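Local coordinates for protein esterase Rv0045c (Mycobacterium tuberculosis, PDB 6WYN) that hydrolyses carboxylic esters, preferring short, straight-chain alkyl esters, and is likely involved in ester and lipid metabolism, at residues Ile73-Phe87 / Asp99-Asp113. Numbering follows the deposited sequence.
Sequences ISALRWGGSAPRVIF and DTVIVGLGEPALAVD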
loop_
_atom_site.group_PDB
_atom_site.type_symbol
_atom_site.label_atom_id
_atom_site.label_comp_id
_atom_site.label_asym_id
_atom_site.label_seq_id
_atom_site.Cartn_x
_atom_site.Cartn_y
_atom_site.Cartn_z
ATOM N N ILE A 73 -7.753 -10.780 7.612
ATOM C CA ILE A 73 -7.668 -9.600 6.685
ATOM C C ILE A 73 -8.859 -8.644 6.894
ATOM O O ILE A 73 -10.012 -9.076 6.732
ATOM C CB ILE A 73 -7.620 -10.047 5.220
ATOM C CG1 ILE A 73 -6.417 -10.964 4.974
ATOM C CG2 ILE A 73 -7.599 -8.812 4.294
ATOM C CD1 ILE A 73 -5.118 -10.366 5.450
ATOM N N SER A 74 -8.553 -7.374 7.164
ATOM C CA SER A 74 -9.511 -6.251 7.139
ATOM C C SER A 74 -9.294 -5.459 5.843
ATOM O O SER A 74 -8.162 -5.501 5.306
ATOM C CB SER A 74 -9.344 -5.414 8.360
ATOM O OG SER A 74 -10.484 -4.585 8.502
ATOM N N ALA A 75 -10.331 -4.795 5.333
ATOM C CA ALA A 75 -10.240 -3.993 4.106
ATOM C C ALA A 75 -11.286 -2.891 4.177
ATOM O O ALA A 75 -12.251 -3.012 5.015
ATOM C CB ALA A 75 -10.387 -4.828 2.871
ATOM N N LEU A 76 -11.050 -1.830 3.410
ATOM C CA LEU A 76 -12.095 -0.808 3.117
ATOM C C LEU A 76 -12.701 -1.111 1.762
ATOM O O LEU A 76 -11.956 -1.235 0.765
ATOM C CB LEU A 76 -11.455 0.576 3.144
ATOM C CG LEU A 76 -10.896 1.003 4.485
ATOM C CD1 LEU A 76 -10.258 2.374 4.388
ATOM C CD2 LEU A 76 -11.986 0.998 5.538
ATOM N N ARG A 77 -14.023 -1.228 1.717
ATOM C CA ARG A 77 -14.781 -1.494 0.475
ATOM C C ARG A 77 -15.502 -0.204 0.105
ATOM O O ARG A 77 -16.364 0.266 0.901
ATOM C CB ARG A 77 -15.744 -2.679 0.622
ATOM C CG ARG A 77 -16.418 -3.081 -0.680
ATOM C CD ARG A 77 -17.080 -4.443 -0.619
ATOM N NE ARG A 77 -18.162 -4.378 0.363
ATOM C CZ ARG A 77 -18.727 -5.438 0.938
ATOM N NH1 ARG A 77 -19.662 -5.253 1.858
ATOM N NH2 ARG A 77 -18.374 -6.648 0.572
ATOM N N TRP A 78 -15.153 0.326 -1.070
ATOM C CA TRP A 78 -15.632 1.631 -1.594
ATOM C C TRP A 78 -16.642 1.400 -2.702
ATOM O O TRP A 78 -16.355 0.552 -3.580
ATOM C CB TRP A 78 -14.457 2.421 -2.157
ATOM C CG TRP A 78 -13.412 2.769 -1.150
ATOM C CD1 TRP A 78 -12.367 2.003 -0.680
ATOM C CD2 TRP A 78 -13.305 4.042 -0.521
ATOM N NE1 TRP A 78 -11.616 2.734 0.198
ATOM C CE2 TRP A 78 -12.155 3.997 0.293
ATOM C CE3 TRP A 78 -14.052 5.220 -0.619
ATOM C CZ2 TRP A 78 -11.761 5.097 1.048
ATOM C CZ3 TRP A 78 -13.638 6.310 0.109
ATOM C CH2 TRP A 78 -12.506 6.252 0.924
ATOM N N GLY A 79 -17.745 2.159 -2.660
ATOM C CA GLY A 79 -18.696 2.226 -3.777
ATOM C C GLY A 79 -19.597 1.009 -3.877
ATOM O O GLY A 79 -20.054 0.754 -5.010
ATOM N N GLY A 80 -19.821 0.247 -2.802
ATOM C CA GLY A 80 -20.644 -0.992 -2.881
ATOM C C GLY A 80 -19.866 -2.317 -2.918
ATOM O O GLY A 80 -18.636 -2.334 -2.735
ATOM N N SER A 81 -20.541 -3.413 -3.242
ATOM C CA SER A 81 -20.014 -4.788 -3.052
ATOM C C SER A 81 -19.361 -5.381 -4.315
ATOM O O SER A 81 -18.989 -6.571 -4.172
ATOM C CB SER A 81 -21.096 -5.694 -2.552
ATOM O OG SER A 81 -22.076 -5.826 -3.561
ATOM N N ALA A 82 -19.155 -4.631 -5.442
ATOM C CA ALA A 82 -18.534 -5.147 -6.704
ATOM C C ALA A 82 -17.268 -4.363 -7.097
ATOM O O ALA A 82 -17.221 -3.573 -8.035
ATOM C CB ALA A 82 -19.571 -5.101 -7.777
ATOM N N PRO A 83 -16.173 -4.506 -6.352
ATOM C CA PRO A 83 -14.971 -3.709 -6.629
ATOM C C PRO A 83 -14.401 -3.944 -8.032
ATOM O O PRO A 83 -14.323 -5.079 -8.429
ATOM C CB PRO A 83 -13.957 -4.214 -5.597
ATOM C CG PRO A 83 -14.764 -4.890 -4.527
ATOM C CD PRO A 83 -16.084 -5.319 -5.132
ATOM N N ARG A 84 -13.986 -2.882 -8.723
ATOM C CA ARG A 84 -13.255 -2.960 -10.013
ATOM C C ARG A 84 -11.734 -3.035 -9.770
ATOM O O ARG A 84 -11.041 -3.637 -10.596
ATOM C CB ARG A 84 -13.498 -1.711 -10.868
ATOM C CG ARG A 84 -14.774 -1.649 -11.694
ATOM C CD ARG A 84 -14.677 -0.550 -12.767
ATOM N NE ARG A 84 -13.878 -0.961 -13.923
ATOM C CZ ARG A 84 -13.508 -0.185 -14.949
ATOM N NH1 ARG A 84 -13.843 1.095 -14.989
ATOM N NH2 ARG A 84 -12.780 -0.700 -15.929
ATOM N N VAL A 85 -11.216 -2.424 -8.693
ATOM C CA VAL A 85 -9.757 -2.315 -8.462
ATOM C C VAL A 85 -9.451 -2.743 -7.042
ATOM O O VAL A 85 -10.173 -2.337 -6.130
ATOM C CB VAL A 85 -9.282 -0.872 -8.677
ATOM C CG1 VAL A 85 -7.771 -0.788 -8.633
ATOM C CG2 VAL A 85 -9.835 -0.315 -9.994
ATOM N N ILE A 86 -8.392 -3.488 -6.892
ATOM C CA ILE A 86 -7.791 -3.799 -5.575
ATOM C C ILE A 86 -6.542 -2.955 -5.380
ATOM O O ILE A 86 -5.708 -2.941 -6.286
ATOM C CB ILE A 86 -7.482 -5.297 -5.517
ATOM C CG1 ILE A 86 -8.724 -6.151 -5.775
ATOM C CG2 ILE A 86 -6.843 -5.610 -4.189
ATOM C CD1 ILE A 86 -8.385 -7.579 -6.196
ATOM N N PHE A 87 -6.393 -2.339 -4.213
ATOM C CA PHE A 87 -5.221 -1.525 -3.846
ATOM C C PHE A 87 -4.530 -2.190 -2.659
ATOM O O PHE A 87 -5.248 -2.536 -1.687
ATOM C CB PHE A 87 -5.663 -0.109 -3.491
ATOM C CG PHE A 87 -6.169 0.722 -4.633
ATOM C CD1 PHE A 87 -7.506 0.735 -4.969
ATOM C CD2 PHE A 87 -5.295 1.544 -5.340
ATOM C CE1 PHE A 87 -7.986 1.534 -6.005
ATOM C CE2 PHE A 87 -5.759 2.305 -6.400
ATOM C CZ PHE A 87 -7.096 2.318 -6.717
ATOM N N ASP A 99 -7.087 6.571 0.262
ATOM C CA ASP A 99 -8.374 7.320 0.340
ATOM C C ASP A 99 -8.446 8.380 -0.783
ATOM O O ASP A 99 -9.473 8.497 -1.463
ATOM C CB ASP A 99 -8.548 7.951 1.719
ATOM C CG ASP A 99 -8.799 6.982 2.866
ATOM O OD1 ASP A 99 -8.924 5.732 2.598
ATOM O OD2 ASP A 99 -8.839 7.488 4.029
ATOM N N THR A 100 -7.394 9.167 -0.944
ATOM C CA THR A 100 -7.419 10.319 -1.874
ATOM C C THR A 100 -7.538 9.762 -3.260
ATOM O O THR A 100 -8.424 10.212 -4.001
ATOM C CB THR A 100 -6.241 11.274 -1.673
ATOM O OG1 THR A 100 -6.341 11.854 -0.375
ATOM C CG2 THR A 100 -6.238 12.360 -2.735
ATOM N N VAL A 101 -6.694 8.792 -3.607
ATOM C CA VAL A 101 -6.731 8.193 -4.958
ATOM C C VAL A 101 -8.128 7.600 -5.219
ATOM O O VAL A 101 -8.665 7.734 -6.324
ATOM C CB VAL A 101 -5.589 7.172 -5.129
ATOM C CG1 VAL A 101 -5.795 6.258 -6.305
ATOM C CG2 VAL A 101 -4.235 7.852 -5.229
ATOM N N ILE A 102 -8.654 6.825 -4.274
ATOM C CA ILE A 102 -9.940 6.126 -4.495
ATOM C C ILE A 102 -11.056 7.175 -4.645
ATOM O O ILE A 102 -11.846 7.028 -5.540
ATOM C CB ILE A 102 -10.151 5.093 -3.383
ATOM C CG1 ILE A 102 -9.162 3.959 -3.632
ATOM C CG2 ILE A 102 -11.584 4.594 -3.336
ATOM C CD1 ILE A 102 -9.188 2.926 -2.556
ATOM N N VAL A 103 -11.067 8.204 -3.833
ATOM C CA VAL A 103 -12.120 9.264 -3.870
ATOM C C VAL A 103 -12.012 9.985 -5.220
ATOM O O VAL A 103 -13.033 10.139 -5.919
ATOM C CB VAL A 103 -11.992 10.190 -2.644
ATOM C CG1 VAL A 103 -12.781 11.512 -2.774
ATOM C CG2 VAL A 103 -12.467 9.458 -1.411
ATOM N N GLY A 104 -10.797 10.331 -5.652
ATOM C CA GLY A 104 -10.595 10.971 -6.962
ATOM C C GLY A 104 -10.949 10.098 -8.127
ATOM O O GLY A 104 -11.450 10.627 -9.172
ATOM N N LEU A 105 -10.605 8.824 -8.080
ATOM C CA LEU A 105 -10.879 7.953 -9.235
ATOM C C LEU A 105 -12.381 7.695 -9.406
ATOM O O LEU A 105 -12.821 7.476 -10.564
ATOM C CB LEU A 105 -10.092 6.675 -9.019
ATOM C CG LEU A 105 -10.072 5.705 -10.175
ATOM C CD1 LEU A 105 -9.367 6.324 -11.369
ATOM C CD2 LEU A 105 -9.399 4.408 -9.740
ATOM N N GLY A 106 -13.145 7.644 -8.311
ATOM C CA GLY A 106 -14.603 7.450 -8.392
ATOM C C GLY A 106 -15.003 6.055 -8.836
ATOM O O GLY A 106 -16.092 5.900 -9.282
ATOM N N GLU A 107 -14.151 5.048 -8.715
ATOM C CA GLU A 107 -14.500 3.655 -9.057
ATOM C C GLU A 107 -14.773 2.816 -7.797
ATOM O O GLU A 107 -14.138 2.962 -6.755
ATOM C CB GLU A 107 -13.355 3.029 -9.845
ATOM C CG GLU A 107 -13.105 3.734 -11.151
ATOM C CD GLU A 107 -14.235 3.560 -12.149
ATOM O OE1 GLU A 107 -14.666 2.398 -12.336
ATOM O OE2 GLU A 107 -14.726 4.599 -12.677
ATOM N N PRO A 108 -15.642 1.796 -7.875
ATOM C CA PRO A 108 -15.727 0.813 -6.782
ATOM C C PRO A 108 -14.386 0.087 -6.584
ATOM O O PRO A 108 -13.733 -0.353 -7.546
ATOM C CB PRO A 108 -16.855 -0.135 -7.201
ATOM C CG PRO A 108 -17.007 0.092 -8.707
ATOM C CD PRO A 108 -16.582 1.526 -8.981
ATOM N N ALA A 109 -13.959 -0.050 -5.327
ATOM C CA ALA A 109 -12.583 -0.522 -5.035
ATOM C C ALA A 109 -12.491 -1.246 -3.701
ATOM O O ALA A 109 -13.291 -0.973 -2.848
ATOM C CB ALA A 109 -11.674 0.672 -5.055
ATOM N N LEU A 110 -11.453 -2.062 -3.518
ATOM C CA LEU A 110 -11.161 -2.718 -2.226
ATOM C C LEU A 110 -9.734 -2.332 -1.878
ATOM O O LEU A 110 -8.809 -2.704 -2.637
ATOM C CB LEU A 110 -11.349 -4.233 -2.343
ATOM C CG LEU A 110 -11.335 -4.973 -1.009
ATOM C CD1 LEU A 110 -12.595 -4.682 -0.221
ATOM C CD2 LEU A 110 -11.184 -6.484 -1.178
ATOM N N ALA A 111 -9.565 -1.639 -0.778
ATOM C CA ALA A 111 -8.242 -1.293 -0.240
ATOM C C ALA A 111 -7.982 -2.189 0.974
ATOM O O ALA A 111 -8.631 -2.058 2.009
ATOM C CB ALA A 111 -8.176 0.185 0.055
ATOM N N VAL A 112 -7.040 -3.093 0.779
ATOM C CA VAL A 112 -6.835 -4.122 1.815
ATOM C C VAL A 112 -5.770 -3.742 2.826
ATOM O O VAL A 112 -4.809 -3.120 2.430
ATOM C CB VAL A 112 -6.446 -5.447 1.142
ATOM C CG1 VAL A 112 -6.309 -6.536 2.162
ATOM C CG2 VAL A 112 -7.441 -5.851 0.068
ATOM N N ASP A 113 -5.996 -4.086 4.090
ATOM C CA ASP A 113 -4.925 -4.008 5.113
ATOM C C ASP A 113 -4.084 -5.287 5.009
ATOM O O ASP A 113 -4.639 -6.362 5.160
ATOM C CB ASP A 113 -5.462 -3.840 6.531
ATOM C CG ASP A 113 -6.071 -2.478 6.870
ATOM O OD1 ASP A 113 -5.598 -1.464 6.300
ATOM O OD2 ASP A 113 -7.016 -2.426 7.727
HETATM O O HOH W 1 -8.762 3.401 1.148
HETATM O O HOH W 2 -4.280 -1.137 0.780
#
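In the central mixed sheet of the alpha/beta hydrolase domain, strand 109-112 lies between strand 73-78, antiparallel to it, and strand 85-87, parallel to it, while helix 99-105 covers one face. On the antiparallel side Leu-76 and Ala-111 exchange two backbone hydrogen bonds, as do Trp-78 and Ala-109. On the parallel side the ladder runs from Leu-110 N to Val-85 O, from Phe-87 N to Leu-110 O and from Val-112 N to Phe-87 O.

Ile-102 is the helix residue that reaches both aromatic side chains. Its CG2, anti to the backbone N, sits over one face of the Trp-78 indole, 3.5 Å from the centroid of the five-membered ring, in a CH-pi contact. The other branch carries CG1 over a face of Phe-87, 3.6 Å from CE1, and CD1 reaches both rings. Ala-109 CB meets the edge of the Phe-87 ring in plane, 3.9 Å from CE1. At the indole edge, Asp-99 OD1 approaches CZ2 at 3.3 Å, with carboxylate and ring planes 63° apart. A water donates to this oxygen and accepts a weak bond from Trp-78 NE1, while Asp-99 OD2 bonds to His-96.

On the opposite face, Leu-110 CD1 packs on Ala-75 CB at 3.8 Å, and Leu-144 of helix 130-144 also touches Leu-110. In the turn leading to strand 85-87, Arg-84 N donates to Pro-108 O at 2.8 Å from above the carbonyl plane. The Arg-84 side chain, bent at chi3 (78°), brings NH1 to Glu-107 OE1 in a 3.1 Å salt bridge, meeting the carboxylate from above its plane. Strand 85-88, helix 99-105 and strand 109-112 thus form a beta-alpha-beta crossover, here bordered by the antiparallel strand 73-78, as is characteristic of the alpha/beta hydrolase fold.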